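Local coordinates for protein ABC-type phosphate transport system, periplasmic component (Lactobacillus brevis, PDB 4ECF) that binds phosphate ion and probably serves as the solute-binding component of an ABC transporter that imports phosphate across the cytoplasmic membrane, at residues G107-N111 and W112-G116; T136-Q139 and F140-N144; G39-G42 and T43-Q47; A184-N188 and H189-T193; S97-Q100 and L101-F105. One frame throughout, in Å; residues are numbered along the deposited sequence. Where two conformers were deposited one is given.

Overall arrangement
Along the chain the order is contact 3, contact 5, contact 1, contact 2, contact 4, all in a fold of the periplasmic binding protein superfamily. Contacts 5 and 1 join helix 98-105 to the loop after it, touching directly with centres about 9 Å apart. Contact 2, the end of helix 132-140, and contact 4, the turn after strand 183-187, also touch helix 98-105, about 11 and 13 Å between centres. Contact 3 stands apart at the start of helix 41-50, its centre about 20 Å from that of contact 2 and about 29 to 34 Å from the rest. Its phosphate ion is also bound at the start of helix 132-140, so helices distant in sequence converge on one ligand.

Contact 1 of 5, residues G107-N111 and W112-G116; sequences GQITN and WKEVG
The side chain of E114 overlaps I109, the two sliding past each other in opposite directions, with I109 CG2 3.8 Å from E114 CB. Its extended chain carries the carboxylate back to the chain at T110 and N111. There E114 OE2 is held twice, by T110 N at 2.9 Å and by N111 N at 3.0 Å. Both N-H groups come from the same face of the carboxylate, T110 N from well above its plane and N111 N closer to it on the anti side. A water links E114 OE1 to Q108 O. With CG of N111 anti to its own N (chi1 -170°), the amide turns forward and N111 OD1 accepts from K113 N at 2.8 Å, in the carbonyl plane and nearly straight at 166°. E114 N, 3.0 Å from N111 O, closes the turn. Outside the turn, N111 OD1 also accepts from Q120 N, and N111 ND2 donates to D119. Replacing N111 by alanine would probably leave the K113 and Q120 amides without their acceptor and the D119 carboxylate without this donor. Apart from the polar bonds, I109 CD1 meets V115 CG1 at 3.9 Å, while W112 NE1 bonds G168. The N111-K113 bond is an Asx turn that opens the short 3-10 segment 112-114, with the E114 carboxylate bonded back to the amide of N111.

Contact 2 of 5, residues T136-Q139 and F140-N144; sequences TFEQ and FGLAN. With EDO (1,2-ethanediol), chain L.
Q139 lies along F140, both side chains pointing the same way, and its amide is stacked on the ring with the planes 10° apart. The Q139 CG methylene sits over the ring centre, 3.6 Å from the F140 centroid, a CH-pi contact. Q139 CG stands anti to its own N (177°), and the extended chain beyond it lays the glutamine along the ring. The tight part lies on the inner side. F137 CE2 touches L142 CG at 3.8 Å, and F137 O accepts from two amides, G141 N at 2.8 Å and L142 N at 3.0 Å, as the last helical turn widens. A CB on G141 would collide with F137 O, so glycine suits this place. F140 N still makes the regular helical bond to T136 O, at 2.9 Å. The buried E138 carboxylate forms salt bridges with R134 and R146 and bonds S147. The outer side is looser: N144 N reaches back to E138 O at 2.9 Å, beyond a normal helical spacing, and a water joins N144 OD1 to Q139 NE2, weakly at the glutamine. A 1,2-ethanediol is weakly bonded to F140 O and A143 N. Here helix 132-140 unwinds into the loop before strand 151-153; its F137 ring stacks on Y172 of strand 169-174 and meets F105 edge-to-face, and L142 rests on L101 and F105 of helix 98-105.

Contact 3 of 5, residues G39-G42 and T43-Q47; sequences GGTG and TGLSQ. With PO4 (phosphate ion), chain B; EDO (1,2-ethanediol), chain E.
The G40 carbonyl meets the G44 amide, peptide unit to peptide unit, with G40 O 3.0 Å from G44 N. The next two peptides repeat this, T41 O receiving L45 N at 2.9 Å and G42 O receiving S46 N at 2.9 Å. These three bonds wind the first turns of the helix, with G40 at the N-cap. Beside them T41 and L45 lie side by side and point the same way, T41 CG2 being 3.9 Å from L45 CD1. The other branch of T41 serves the ligand. With OG1 beside the backbone N (chi1 -73°), hydroxyl and amide reach one phosphate oxygen together, T41 N and T41 OG1 each 2.8 Å from O2 of the ion. T41 OG1 also bonds D59 N, which fixes its rotation. A water donates to G39 O and accepts from T43 N, tying the end of strand 32-39 to the first helical turn. The positive phi of G39 and G40 would press a side chain against the preceding carbonyl. The helix start directed at the anion is likely to stabilise its charge, alongside R127, the side chains of T12, S131 and T133, and the backbone amides of A13 and G132. Helix 41-50 follows strand 32-39 after the single residue G40, with T41 and L45 packed on S58 of strand 55-58 and the phosphate beyond its first residue.

Contact 4 of 5, residues A184-N188 and H189-T193; sequences ALSLN and HVAPT. With EDO (1,2-ethanediol), chain F.
The P192 ring lies against A184, CG of the proline 4.0 Å from A184 CB and 3.7 Å from L185 O. Both side chains point toward the other segment, whereas L185 and L187 lean the other way, and V190 CG2, beside its own backbone N, lies 3.7 Å from L187 O. Two backbone bonds pin the hairpin at L187 and V190, an antiparallel hydrogen-bonded pair: L187 N meets V190 O at 3.0 Å, and V190 N meets L187 O at 2.9 Å. N188 and H189 form the corner of a type I' turn, both with positive phi. Their side chains diverge. N188 ND2 donates to a 1,2-ethanediol O1 at 2.9 Å, a group that also lies against L187 and V190, while N188 OD1 accepts from T98 N at the start of helix 98-105. The H189 amide bonds N95. Beyond P192, the centre of an inverse gamma turn, T193 caps helix 194-198. The turn therefore joins that helix to strand 183-187, which runs between strands 73-87 and 95-96; P192 and A184 rest on T84, and L187 packs on P85, L96, W202 and I204.

Contact 5 of 5, residues S97-Q100 and L101-F105; sequences STNQ and LIKIF
Q100 OE1 reaches back to the start of the helix, where S97 N donates to it at 2.8 Å and nearly straight, at 170°; the S97 hydroxyl adds a weak bond. In return Q100 N donates to S97 OG at 3.1 Å. The pair is a capping box, and the extended chain of Q100, its CG beside the backbone N, lets the amide span the distance. From S97 O the backbone ladder continues, L101 N lying 2.9 Å from it. Next along the helix, T98 and I102 lie side by side, pointing the same way, with T98 CG2 against I102 CD1 at 3.7 Å. N99 and K103 meet differently: their side chains cross at an angle, and the methylenes of the extended lysine pass the asparagine amide, K103 CE being 3.4 Å from N99 OD1. The lysine CG also rests on the backbone of the turn before, 3.3 Å from N99 O. With an alanine in place of K103 the CG and CE contacts with N99 O and OD1 would be gone, and the asparagine amide would probably be less confined on that side. At the far end I104 and F105 are buried. Helix 98-105 packs against strand 95-96, whose L96 meets L101 and I104, and against strands 123-127 and 169-174, where I104 packs on L124 and I170 and F105 on N126 and I170.

Contact 1 of 5, residues G107-N111 and W112-G116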
loop_
_atom_site.group_PDB
_atom_site.type_symbol
_atom_site.label_atom_id
_atom_site.label_comp_id
_atom_site.label_asym_id
_atom_site.label_seq_id
_atom_site.Cartn_x
_atom_site.Cartn_y
_atom_site.Cartn_z
ATOM N N GLY A 107 1.350 8.879 20.758
ATOM C CA GLY A 107 1.695 10.125 21.445
ATOM C C GLY A 107 2.315 9.988 22.823
ATOM O O GLY A 107 2.486 10.978 23.534
ATOM N N GLN A 108 2.616 8.772 23.253
ATOM C CA GLN A 108 3.267 8.562 24.532
ATOM C C GLN A 108 4.733 9.000 24.548
ATOM O O GLN A 108 5.249 9.395 25.577
ATOM C CB GLN A 108 3.195 7.085 24.918
ATOM C CG GLN A 108 1.775 6.606 25.166
ATOM C CD GLN A 108 1.758 5.132 25.373
ATOM O OE1 GLN A 108 2.186 4.657 26.426
ATOM N NE2 GLN A 108 1.353 4.391 24.360
ATOM N N ILE A 109 5.405 8.869 23.411
ATOM C CA ILE A 109 6.763 9.358 23.201
ATOM C C ILE A 109 6.649 10.524 22.232
ATOM O O ILE A 109 5.985 10.419 21.189
ATOM C CB ILE A 109 7.654 8.269 22.591
ATOM C CG1 ILE A 109 8.032 7.226 23.669
ATOM C CG2 ILE A 109 8.912 8.872 21.959
ATOM C CD1 ILE A 109 8.693 5.980 23.093
ATOM N N THR A 110 7.209 11.674 22.608
ATOM C CA THR A 110 7.000 12.897 21.805
ATOM C C THR A 110 8.294 13.548 21.275
ATOM O O THR A 110 8.228 14.517 20.549
ATOM C CB THR A 110 6.234 13.964 22.620
ATOM O OG1 THR A 110 6.985 14.286 23.780
ATOM C CG2 THR A 110 4.816 13.453 23.002
ATOM N N ASN A 111 9.452 13.032 21.672
ATOM C CA ASN A 111 10.749 13.518 21.228
ATOM C C ASN A 111 11.633 12.322 20.803
ATOM O O ASN A 111 11.693 11.279 21.478
ATOM C CB ASN A 111 11.375 14.328 22.362
ATOM C CG ASN A 111 12.612 15.073 21.927
ATOM O OD1 ASN A 111 13.609 14.455 21.569
ATOM N ND2 ASN A 111 12.582 16.430 22.028
ATOM N N TRP A 112 12.328 12.446 19.675
ATOM C CA TRP A 112 13.177 11.382 19.193
ATOM C C TRP A 112 14.304 10.994 20.148
ATOM O O TRP A 112 14.796 9.866 20.128
ATOM C CB TRP A 112 13.771 11.775 17.840
ATOM C CG TRP A 112 12.747 11.744 16.754
ATOM C CD1 TRP A 112 12.119 12.814 16.142
ATOM C CD2 TRP A 112 12.180 10.555 16.154
ATOM N NE1 TRP A 112 11.216 12.387 15.219
ATOM C CE2 TRP A 112 11.204 11.027 15.169
ATOM C CE3 TRP A 112 12.370 9.204 16.323
ATOM C CZ2 TRP A 112 10.455 10.151 14.417
ATOM C CZ3 TRP A 112 11.625 8.320 15.530
ATOM C CH2 TRP A 112 10.692 8.796 14.609
ATOM N N LYS A 113 14.699 11.886 21.047
ATOM C CA LYS A 113 15.748 11.532 21.978
ATOM C C LYS A 113 15.346 10.362 22.888
ATOM O O LYS A 113 16.201 9.660 23.409
ATOM C CB LYS A 113 16.121 12.748 22.849
ATOM C CG LYS A 113 17.320 12.478 23.771
ATOM C CD LYS A 113 17.703 13.711 24.571
ATOM C CE LYS A 113 18.875 13.441 25.513
ATOM N NZ LYS A 113 19.208 14.638 26.343
ATOM N N GLU A 114 14.042 10.178 23.074
ATOM C CA GLU A 114 13.507 9.128 23.918
ATOM C C GLU A 114 13.772 7.742 23.327
ATOM O O GLU A 114 13.684 6.739 24.046
ATOM C CB GLU A 114 11.999 9.306 24.110
ATOM C CG GLU A 114 11.640 10.599 24.838
ATOM C CD GLU A 114 10.142 10.767 25.011
ATOM O OE1 GLU A 114 9.572 9.982 25.793
ATOM O OE2 GLU A 114 9.521 11.671 24.374
ATOM N N VAL A 115 14.108 7.687 22.049
ATOM C CA VAL A 115 14.361 6.424 21.390
ATOM C C VAL A 115 15.778 6.416 20.792
ATOM O O VAL A 115 16.075 5.644 19.908
ATOM C CB VAL A 115 13.295 6.071 20.328
ATOM C CG1 VAL A 115 11.943 5.838 20.948
ATOM C CG2 VAL A 115 13.184 7.144 19.232
ATOM N N GLY A 116 16.654 7.263 21.329
ATOM C CA GLY A 116 18.078 7.287 20.957
ATOM C C GLY A 116 18.421 8.205 19.802
ATOM O O GLY A 116 19.532 8.148 19.270
HETATM O O HOH W 1 7.326 10.636 26.771
#

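Contact 2 of 5, residues T136-Q139 and F140-N144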
loop_
_atom_site.group_PDB
_atom_site.type_symbol
_atom_site.label_atom_id
_atom_site.label_comp_id
_atom_site.label_asym_id
_atom_site.label_seq_id
_atom_site.Cartn_x
_atom_site.Cartn_y
_atom_site.Cartn_z
ATOM N N THR A 136 -3.531 -1.183 7.096
ATOM C CA THR A 136 -2.554 -2.279 7.184
ATOM C C THR A 136 -1.518 -1.968 8.235
ATOM O O THR A 136 -1.135 -2.831 9.043
ATOM C CB THR A 136 -1.910 -2.545 5.793
ATOM O OG1 THR A 136 -2.952 -2.897 4.874
ATOM C CG2 THR A 136 -0.958 -3.716 5.898
ATOM N N PHE A 137 -1.129 -0.697 8.299
ATOM C CA PHE A 137 -0.094 -0.251 9.223
ATOM C C PHE A 137 -0.616 -0.343 10.672
ATOM O O PHE A 137 0.063 -0.888 11.567
ATOM C CB PHE A 137 0.373 1.168 8.875
ATOM C CG PHE A 137 1.478 1.676 9.774
ATOM C CD1 PHE A 137 2.763 1.181 9.645
ATOM C CD2 PHE A 137 1.232 2.650 10.754
ATOM C CE1 PHE A 137 3.805 1.660 10.439
ATOM C CE2 PHE A 137 2.271 3.109 11.570
ATOM C CZ PHE A 137 3.547 2.625 11.403
ATOM N N GLU A 138 -1.854 0.089 10.883
ATOM C CA GLU A 138 -2.444 0.006 12.249
ATOM C C GLU A 138 -2.585 -1.441 12.714
ATOM O O GLU A 138 -2.248 -1.772 13.856
ATOM C CB GLU A 138 -3.766 0.822 12.327
ATOM C CG GLU A 138 -3.493 2.335 12.115
ATOM C CD GLU A 138 -4.617 3.318 12.465
ATOM O OE1 GLU A 138 -5.790 2.913 12.461
ATOM O OE2 GLU A 138 -4.323 4.524 12.687
ATOM N N GLN A 139 -3.064 -2.316 11.812
ATOM C CA GLN A 139 -3.286 -3.685 12.178
ATOM C C GLN A 139 -1.961 -4.452 12.415
ATOM O O GLN A 139 -1.820 -5.141 13.417
ATOM C CB GLN A 139 -4.149 -4.383 11.138
ATOM C CG GLN A 139 -4.357 -5.862 11.430
ATOM C CD GLN A 139 -5.501 -6.466 10.616
ATOM O OE1 GLN A 139 -5.982 -5.864 9.638
ATOM N NE2 GLN A 139 -5.952 -7.652 11.029
ATOM N N PHE A 140 -1.019 -4.364 11.467
ATOM C CA PHE A 140 0.155 -5.223 11.493
ATOM C C PHE A 140 1.440 -4.575 11.987
ATOM O O PHE A 140 2.412 -5.282 12.330
ATOM C CB PHE A 140 0.345 -5.857 10.097
ATOM C CG PHE A 140 -0.817 -6.706 9.670
ATOM C CD1 PHE A 140 -1.016 -7.941 10.255
ATOM C CD2 PHE A 140 -1.713 -6.273 8.707
ATOM C CE1 PHE A 140 -2.104 -8.715 9.913
ATOM C CE2 PHE A 140 -2.816 -7.039 8.358
ATOM C CZ PHE A 140 -3.007 -8.260 8.962
ATOM N N GLY A 141 1.447 -3.248 12.035
ATOM C CA GLY A 141 2.517 -2.423 12.615
ATOM C C GLY A 141 2.287 -1.971 14.059
ATOM O O GLY A 141 3.184 -2.072 14.905
ATOM N N LEU A 142 1.065 -1.526 14.312
ATOM C CA LEU A 142 0.675 -0.940 15.614
ATOM C C LEU A 142 -0.181 -1.861 16.516
ATOM O O LEU A 142 -0.761 -1.381 17.506
ATOM C CB LEU A 142 -0.001 0.415 15.409
ATOM C CG LEU A 142 0.725 1.488 14.583
ATOM C CD1 LEU A 142 -0.106 2.787 14.571
ATOM C CD2 LEU A 142 2.089 1.809 15.138
ATOM N N ALA A 143 -0.292 -3.147 16.198
ATOM C CA ALA A 143 -1.084 -4.081 17.031
ATOM C C ALA A 143 -2.500 -3.544 17.333
ATOM O O ALA A 143 -3.013 -3.632 18.449
ATOM C CB ALA A 143 -0.346 -4.469 18.312
ATOM N N ASN A 144 -3.112 -2.969 16.294
ATOM C CA ASN A 144 -4.451 -2.391 16.349
ATOM C C ASN A 144 -4.619 -1.143 17.233
ATOM O O ASN A 144 -5.741 -0.739 17.489
ATOM C CB ASN A 144 -5.508 -3.463 16.686
ATOM C CG ASN A 144 -5.562 -4.568 15.656
ATOM O OD1 ASN A 144 -5.413 -5.747 15.979
ATOM N ND2 ASN A 144 -5.780 -4.193 14.425
HETATM C C1 EDO L . 2.476 -5.413 15.693
HETATM O O1 EDO L . 1.155 -5.345 15.093
HETATM C C2 EDO L . 2.719 -6.771 16.362
HETATM O O2 EDO L . 2.711 -6.699 17.801
HETATM O O HOH W 2 -5.672 -8.338 14.372
#

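Contact 3 of 5, residues G39-G42 and T43-Q47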
loop_
_atom_site.group_PDB
_atom_site.type_symbol
_atom_site.label_atom_id
_atom_site.label_comp_id
_atom_site.label_asym_id
_atom_site.label_seq_id
_atom_site.Cartn_x
_atom_site.Cartn_y
_atom_site.Cartn_z
ATOM N N GLY A 39 -6.745 8.353 -5.184
ATOM C CA GLY A 39 -7.903 8.512 -4.304
ATOM C C GLY A 39 -7.908 7.695 -3.030
ATOM O O GLY A 39 -8.612 8.025 -2.066
ATOM N N GLY A 40 -7.154 6.616 -3.038
ATOM C CA GLY A 40 -7.034 5.721 -1.910
ATOM C C GLY A 40 -7.922 4.504 -2.075
ATOM O O GLY A 40 -8.912 4.529 -2.818
ATOM N N THR A 41 -7.633 3.496 -1.265
ATOM C CA THR A 41 -8.379 2.246 -1.257
ATOM C C THR A 41 -9.867 2.472 -1.057
ATOM O O THR A 41 -10.693 1.903 -1.756
ATOM C CB THR A 41 -7.821 1.280 -0.192
ATOM O OG1 THR A 41 -6.567 0.773 -0.678
ATOM C CG2 THR A 41 -8.785 0.124 0.073
ATOM N N GLY A 42 -10.214 3.327 -0.095
ATOM C CA GLY A 42 -11.628 3.565 0.230
ATOM C C GLY A 42 -12.458 4.104 -0.919
ATOM O O GLY A 42 -13.612 3.654 -1.171
ATOM N N THR A 43 -11.855 5.027 -1.670
ATOM C CA THR A 43 -12.448 5.573 -2.879
ATOM C C THR A 43 -12.530 4.485 -3.984
ATOM O O THR A 43 -13.546 4.366 -4.678
ATOM C CB THR A 43 -11.629 6.781 -3.362
ATOM O OG1 THR A 43 -11.755 7.856 -2.415
ATOM C CG2 THR A 43 -12.106 7.272 -4.681
ATOM N N GLY A 44 -11.497 3.668 -4.126
ATOM C CA GLY A 44 -11.520 2.581 -5.067
ATOM C C GLY A 44 -12.699 1.652 -4.842
ATOM O O GLY A 44 -13.437 1.335 -5.765
ATOM N N LEU A 45 -12.858 1.201 -3.600
ATOM C CA LEU A 45 -13.940 0.313 -3.247
ATOM C C LEU A 45 -15.307 0.977 -3.390
ATOM O O LEU A 45 -16.244 0.381 -3.930
ATOM C CB LEU A 45 -13.732 -0.275 -1.849
ATOM C CG LEU A 45 -12.518 -1.196 -1.689
ATOM C CD1 LEU A 45 -12.314 -1.543 -0.226
ATOM C CD2 LEU A 45 -12.647 -2.445 -2.567
ATOM N N SER A 46 -15.438 2.210 -2.913
ATOM C CA SER A 46 -16.725 2.894 -3.059
ATOM C C SER A 46 -17.118 3.124 -4.518
ATOM O O SER A 46 -18.296 2.933 -4.888
ATOM C CB SER A 46 -16.690 4.233 -2.313
ATOM O OG SER A 46 -16.581 4.002 -0.913
ATOM N N GLN A 47 -16.148 3.475 -5.364
ATOM C CA GLN A 47 -16.461 3.785 -6.770
ATOM C C GLN A 47 -16.779 2.510 -7.569
ATOM O O GLN A 47 -17.691 2.516 -8.383
ATOM C CB GLN A 47 -15.334 4.550 -7.441
ATOM C CG GLN A 47 -15.188 5.970 -6.885
ATOM C CD GLN A 47 -16.395 6.809 -7.203
ATOM O OE1 GLN A 47 -16.624 7.133 -8.362
ATOM N NE2 GLN A 47 -17.161 7.175 -6.172
HETATM P P PO4 B . -3.810 3.677 -0.141
HETATM O O1 PO4 B . -3.106 3.899 1.192
HETATM O O2 PO4 B . -5.166 3.088 -0.003
HETATM O O3 PO4 B . -3.825 4.918 -0.990
HETATM O O4 PO4 B . -2.934 2.644 -1.005
HETATM C C1 EDO E . -14.630 9.209 -11.337
HETATM O O1 EDO E . -13.633 10.162 -11.719
HETATM C C2 EDO E . -13.963 7.960 -10.806
HETATM O O2 EDO E . -14.532 7.480 -9.573
HETATM O O HOH W 3 -9.804 6.542 -0.076
HETATM O O HOH W 4 -10.841 10.218 -2.776
#

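Contact 4 of 5, residues A184-N188 and H189-T193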
loop_
_atom_site.group_PDB
_atom_site.type_symbol
_atom_site.label_atom_id
_atom_site.label_comp_id
_atom_site.label_asym_id
_atom_site.label_seq_id
_atom_site.Cartn_x
_atom_site.Cartn_y
_atom_site.Cartn_z
ATOM N N ALA A 184 13.648 4.733 5.429
ATOM C CA ALA A 184 12.825 3.610 5.912
ATOM C C ALA A 184 13.398 3.099 7.207
ATOM O O ALA A 184 14.608 2.930 7.344
ATOM C CB ALA A 184 12.773 2.442 4.906
ATOM N N LEU A 185 12.531 2.823 8.161
ATOM C CA LEU A 185 12.953 2.191 9.390
ATOM C C LEU A 185 12.870 0.681 9.364
ATOM O O LEU A 185 11.871 0.101 8.888
ATOM C CB LEU A 185 12.077 2.676 10.564
ATOM C CG LEU A 185 12.107 4.152 10.905
ATOM C CD1 LEU A 185 11.190 4.477 12.078
ATOM C CD2 LEU A 185 13.510 4.700 11.165
ATOM N N SER A 186 13.870 0.051 9.981
ATOM C CA SER A 186 13.766 -1.319 10.419
ATOM C C SER A 186 12.872 -1.296 11.673
ATOM O O SER A 186 12.804 -0.254 12.360
ATOM C CB SER A 186 15.154 -1.891 10.746
ATOM O OG SER A 186 15.915 -2.091 9.547
ATOM N N LEU A 187 12.226 -2.425 11.950
ATOM C CA LEU A 187 11.398 -2.619 13.160
ATOM C C LEU A 187 11.876 -3.893 13.836
ATOM O O LEU A 187 11.957 -4.968 13.168
ATOM C CB LEU A 187 9.912 -2.717 12.828
ATOM C CG LEU A 187 9.338 -1.467 12.239
ATOM C CD1 LEU A 187 7.894 -1.704 11.773
ATOM C CD2 LEU A 187 9.367 -0.390 13.310
ATOM N N ASN A 188 12.196 -3.813 15.118
ATOM C CA ASN A 188 12.760 -4.942 15.865
ATOM C C ASN A 188 14.021 -5.499 15.182
ATOM O O ASN A 188 14.287 -6.710 15.178
ATOM C CB ASN A 188 11.656 -6.019 16.000
ATOM C CG ASN A 188 10.385 -5.437 16.558
ATOM O OD1 ASN A 188 10.371 -4.885 17.687
ATOM N ND2 ASN A 188 9.327 -5.467 15.773
ATOM N N HIS A 189 14.760 -4.600 14.559
ATOM C CA HIS A 189 15.951 -4.912 13.783
ATOM C C HIS A 189 15.718 -5.906 12.665
ATOM O O HIS A 189 16.685 -6.513 12.169
ATOM C CB HIS A 189 17.095 -5.333 14.743
ATOM C CG HIS A 189 17.659 -4.177 15.534
ATOM N ND1 HIS A 189 18.360 -3.177 14.948
ATOM C CD2 HIS A 189 17.589 -3.872 16.877
ATOM C CE1 HIS A 189 18.720 -2.285 15.855
ATOM N NE2 HIS A 189 18.252 -2.703 17.063
ATOM N N VAL A 190 14.469 -5.936 12.133
ATOM C CA VAL A 190 14.151 -6.609 10.880
ATOM C C VAL A 190 13.944 -5.543 9.798
ATOM O O VAL A 190 13.220 -4.563 10.019
ATOM C CB VAL A 190 12.841 -7.437 11.027
ATOM C CG1 VAL A 190 12.471 -8.126 9.708
ATOM C CG2 VAL A 190 13.005 -8.424 12.196
ATOM N N ALA A 191 14.644 -5.707 8.676
ATOM C CA ALA A 191 14.624 -4.684 7.642
ATOM C C ALA A 191 13.407 -4.866 6.755
ATOM O O ALA A 191 12.950 -6.003 6.569
ATOM C CB ALA A 191 15.900 -4.748 6.808
ATOM N N PRO A 192 12.903 -3.768 6.154
ATOM C CA PRO A 192 11.756 -3.793 5.224
ATOM C C PRO A 192 12.268 -4.200 3.834
ATOM O O PRO A 192 12.447 -3.352 2.971
ATOM C CB PRO A 192 11.249 -2.360 5.239
ATOM C CG PRO A 192 12.431 -1.510 5.657
ATOM C CD PRO A 192 13.272 -2.404 6.558
ATOM N N THR A 193 12.467 -5.506 3.667
ATOM C CA THR A 193 12.958 -6.108 2.433
ATOM C C THR A 193 11.905 -7.079 1.850
ATOM O O THR A 193 11.034 -7.604 2.575
ATOM C CB THR A 193 14.262 -6.868 2.684
ATOM O OG1 THR A 193 14.042 -8.008 3.527
ATOM C CG2 THR A 193 15.343 -5.969 3.276
HETATM C C1 EDO F . 9.169 -6.433 12.039
HETATM O O1 EDO F . 8.873 -6.959 13.354
HETATM C C2 EDO F . 7.990 -5.722 11.384
HETATM O O2 EDO F . 6.850 -6.566 11.232
#

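Contact 5 of 5, residues S97-Q100 and L101-F105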
loop_
_atom_site.group_PDB
_atom_site.type_symbol
_atom_site.label_atom_id
_atom_site.label_comp_id
_atom_site.label_asym_id
_atom_site.label_seq_id
_atom_site.Cartn_x
_atom_site.Cartn_y
_atom_site.Cartn_z
ATOM N N SER A 97 11.718 -0.538 18.018
ATOM C CA SER A 97 10.990 -1.754 18.389
ATOM C C SER A 97 9.492 -1.525 18.124
ATOM O O SER A 97 9.059 -0.367 17.976
ATOM C CB SER A 97 11.132 -2.094 19.860
ATOM O OG SER A 97 10.551 -1.083 20.677
ATOM N N THR A 98 8.701 -2.598 18.122
ATOM C CA THR A 98 7.243 -2.455 18.030
ATOM C C THR A 98 6.708 -1.535 19.159
ATOM O O THR A 98 5.886 -0.651 18.896
ATOM C CB THR A 98 6.555 -3.816 18.058
ATOM O OG1 THR A 98 6.836 -4.512 16.844
ATOM C CG2 THR A 98 5.022 -3.696 18.234
ATOM N N ASN A 99 7.166 -1.746 20.381
ATOM C CA ASN A 99 6.659 -0.962 21.503
ATOM C C ASN A 99 6.976 0.521 21.318
ATOM O O ASN A 99 6.123 1.373 21.599
ATOM C CB ASN A 99 7.224 -1.482 22.833
ATOM C CG ASN A 99 6.628 -0.782 24.039
ATOM O OD1 ASN A 99 7.332 -0.074 24.762
ATOM N ND2 ASN A 99 5.326 -0.985 24.262
ATOM N N GLN A 100 8.194 0.845 20.858
ATOM C CA GLN A 100 8.538 2.234 20.570
ATOM C C GLN A 100 7.669 2.821 19.465
ATOM O O GLN A 100 7.225 3.947 19.589
ATOM C CB GLN A 100 10.015 2.411 20.194
ATOM C CG GLN A 100 10.998 2.106 21.318
ATOM C CD GLN A 100 12.426 2.020 20.851
ATOM O OE1 GLN A 100 12.725 1.456 19.779
ATOM N NE2 GLN A 100 13.359 2.489 21.717
ATOM N N LEU A 101 7.450 2.052 18.385
ATOM C CA LEU A 101 6.621 2.523 17.285
ATOM C C LEU A 101 5.194 2.846 17.759
ATOM O O LEU A 101 4.611 3.893 17.395
ATOM C CB LEU A 101 6.620 1.483 16.171
ATOM C CG LEU A 101 5.841 1.898 14.918
ATOM C CD1 LEU A 101 6.539 2.990 14.091
ATOM C CD2 LEU A 101 5.607 0.688 14.027
ATOM N N ILE A 102 4.638 1.978 18.597
ATOM C CA ILE A 102 3.276 2.159 19.100
ATOM C C ILE A 102 3.238 3.407 19.970
ATOM O O ILE A 102 2.373 4.250 19.832
ATOM C CB ILE A 102 2.802 0.949 19.879
ATOM C CG1 ILE A 102 2.493 -0.204 18.930
ATOM C CG2 ILE A 102 1.543 1.270 20.690
ATOM C CD1 ILE A 102 2.356 -1.568 19.582
ATOM N N LYS A 103 4.222 3.530 20.842
ATOM C CA LYS A 103 4.283 4.670 21.759
ATOM C C LYS A 103 4.430 5.955 20.978
ATOM O O LYS A 103 3.930 6.985 21.417
ATOM C CB LYS A 103 5.389 4.515 22.801
ATOM C CG LYS A 103 5.052 3.481 23.880
ATOM C CD LYS A 103 6.191 3.410 24.888
ATOM C CE LYS A 103 5.818 2.636 26.123
ATOM N NZ LYS A 103 6.949 2.759 27.084
ATOM N N ILE A 104 5.162 5.943 19.871
ATOM C CA ILE A 104 5.259 7.164 19.048
ATOM C C ILE A 104 3.929 7.525 18.404
ATOM O O ILE A 104 3.488 8.676 18.475
ATOM C CB ILE A 104 6.421 7.060 18.018
ATOM C CG1 ILE A 104 7.753 7.136 18.792
ATOM C CG2 ILE A 104 6.305 8.122 16.898
ATOM C CD1 ILE A 104 9.009 6.867 17.985
ATOM N N PHE A 105 3.291 6.563 17.759
ATOM C CA PHE A 105 2.031 6.847 17.045
ATOM C C PHE A 105 0.844 7.135 17.973
ATOM O O PHE A 105 -0.097 7.816 17.560
ATOM C CB PHE A 105 1.734 5.757 16.007
ATOM C CG PHE A 105 2.376 6.037 14.665
ATOM C CD1 PHE A 105 1.719 6.819 13.731
ATOM C CD2 PHE A 105 3.672 5.636 14.387
ATOM C CE1 PHE A 105 2.320 7.118 12.498
ATOM C CE2 PHE A 105 4.277 5.927 13.178
ATOM C CZ PHE A 105 3.600 6.693 12.236
#